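Local coordinates for DNA polymerase epsilon subunit 3 (Drosophila melanogaster, PDB 2BYK), which pairs with Chrac-16 in a DNA-binding histone-fold heterodimer that facilitates nucleosome sliding, and serves as an accessory component of the DNA polymerase epsilon complex, at residues B[88-91]-B[92-96]. Numbering follows the deposited sequence.
Sequences DLEV and YRKVV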
loop_
_atom_site.group_PDB
_atom_site.type_symbol
_atom_site.label_atom_id
_atom_site.label_comp_id
_atom_site.label_asym_id
_atom_site.label_seq_id
_atom_site.Cartn_x
_atom_site.Cartn_y
_atom_site.Cartn_z
ATOM N N ASP B 88 14.679 1.498 3.932
ATOM C CA ASP B 88 14.212 0.237 4.502
ATOM C C ASP B 88 14.936 -0.889 3.785
ATOM O O ASP B 88 15.380 -1.845 4.408
ATOM C CB ASP B 88 12.696 0.062 4.302
ATOM C CG ASP B 88 11.870 1.135 5.009
ATOM O OD1 ASP B 88 10.620 1.097 4.908
ATOM O OD2 ASP B 88 12.464 2.019 5.661
ATOM N N LEU B 89 15.042 -0.759 2.465
ATOM C CA LEU B 89 15.704 -1.751 1.622
ATOM C C LEU B 89 17.205 -1.808 1.870
ATOM O O LEU B 89 17.833 -2.860 1.729
ATOM C CB LEU B 89 15.457 -1.426 0.153
ATOM C CG LEU B 89 14.703 -2.494 -0.629
ATOM C CD1 LEU B 89 14.580 -2.036 -2.073
ATOM C CD2 LEU B 89 15.435 -3.839 -0.524
ATOM N N GLU B 90 17.769 -0.655 2.219
ATOM C CA GLU B 90 19.190 -0.534 2.504
ATOM C C GLU B 90 19.505 -1.281 3.784
ATOM O O GLU B 90 20.424 -2.091 3.827
ATOM C CB GLU B 90 19.582 0.937 2.659
ATOM C CG GLU B 90 20.751 1.149 3.612
ATOM C CD GLU B 90 21.243 2.584 3.651
ATOM O OE1 GLU B 90 20.414 3.505 3.852
ATOM O OE2 GLU B 90 22.470 2.781 3.487
ATOM N N VAL B 91 18.737 -0.990 4.826
ATOM C CA VAL B 91 18.914 -1.638 6.116
ATOM C C VAL B 91 18.688 -3.149 5.997
ATOM O O VAL B 91 19.387 -3.933 6.629
ATOM C CB VAL B 91 17.931 -1.070 7.160
ATOM C CG1 VAL B 91 18.211 -1.672 8.523
ATOM C CG2 VAL B 91 18.051 0.427 7.217
ATOM N N TYR B 92 17.710 -3.552 5.187
ATOM C CA TYR B 92 17.390 -4.970 4.982
ATOM C C TYR B 92 18.564 -5.708 4.364
ATOM O O TYR B 92 18.983 -6.752 4.860
ATOM C CB TYR B 92 16.170 -5.118 4.059
ATOM C CG TYR B 92 15.843 -6.545 3.673
ATOM C CD1 TYR B 92 15.194 -7.398 4.563
ATOM C CD2 TYR B 92 16.199 -7.051 2.421
ATOM C CE1 TYR B 92 14.902 -8.725 4.216
ATOM C CE2 TYR B 92 15.915 -8.379 2.064
ATOM C CZ TYR B 92 15.269 -9.206 2.967
ATOM O OH TYR B 92 14.993 -10.510 2.638
ATOM N N ARG B 93 19.078 -5.164 3.265
ATOM C CA ARG B 93 20.203 -5.769 2.571
ATOM C C ARG B 93 21.399 -5.940 3.516
ATOM O O ARG B 93 22.182 -6.881 3.362
ATOM C CB ARG B 93 20.566 -4.927 1.329
ATOM C CG ARG B 93 19.713 -5.258 0.096
ATOM C CD ARG B 93 19.650 -4.137 -0.950
ATOM N NE ARG B 93 19.019 -4.607 -2.190
ATOM C CZ ARG B 93 18.476 -3.824 -3.126
ATOM N NH1 ARG B 93 17.938 -4.372 -4.214
ATOM N NH2 ARG B 93 18.453 -2.500 -2.978
ATOM N N LYS B 94 21.517 -5.051 4.507
ATOM C CA LYS B 94 22.617 -5.110 5.479
ATOM C C LYS B 94 22.488 -6.267 6.477
ATOM O O LYS B 94 23.410 -7.072 6.614
ATOM C CB LYS B 94 22.746 -3.776 6.241
ATOM C CG LYS B 94 23.449 -2.660 5.456
ATOM C CD LYS B 94 23.671 -1.371 6.272
ATOM C CE LYS B 94 22.402 -0.517 6.394
ATOM N NZ LYS B 94 22.627 0.779 7.115
ATOM N N VAL B 95 21.356 -6.353 7.171
ATOM C CA VAL B 95 21.146 -7.427 8.138
ATOM C C VAL B 95 21.234 -8.794 7.463
ATOM O O VAL B 95 21.580 -9.790 8.101
ATOM C CB VAL B 95 19.774 -7.310 8.839
ATOM C CG1 VAL B 95 19.663 -5.981 9.542
ATOM C CG2 VAL B 95 18.658 -7.472 7.837
ATOM N N VAL B 96 20.920 -8.844 6.172
ATOM C CA VAL B 96 20.988 -10.101 5.437
ATOM C C VAL B 96 22.451 -10.475 5.183
ATOM O O VAL B 96 22.831 -11.639 5.327
ATOM C CB VAL B 96 20.222 -10.011 4.104
ATOM C CG1 VAL B 96 20.438 -11.269 3.292
ATOM C CG2 VAL B 96 18.745 -9.825 4.382
#
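Arg-93 reaches back over Leu-89, one turn earlier in the same helix. Its CB lies 3.4 Å from the Leu-89 O, and CG and CD follow past the same oxygen. With CG anti to the carbonyl carbon (chi1 -84°) and the chain extended to NE, the arm heads toward the helix start. Arg-93 NE comes within 4.0 Å of Leu-89 CD2 and is hydrogen-bonded outside this pair of turns. That methyl sits over one face of the guanidinium, offset toward its rim, 4.0 Å from Arg-93 CZ, while Leu-89 CD1 lies beside Arg-93 NH2. Beyond these residues, NH1 forms a salt bridge with an acidic side chain of the partner protein's chain. A methionine in its place would probably leave that acidic group without its charged mate. Arg-93 N donates to Leu-89 O at 3.0 Å, one of the i+4 to i bonds of the helix. On another side Glu-90 and Lys-94 run side by side, Glu-90 CG against Lys-94 CE at 3.6 Å; their charged ends, Glu-90 OE2 and Lys-94 NZ, stay 4.1 Å apart, too far for a salt bridge, though the opposite charges probably attract. Val-96 CG2 lies over the outer part of one face of the Tyr-92 ring, which stacks with an aromatic ring of the partner chain. Helix 82-96, the last helix of the modelled chain, lays Leu-89 and Arg-93 against Ala-66 of helix 66-75.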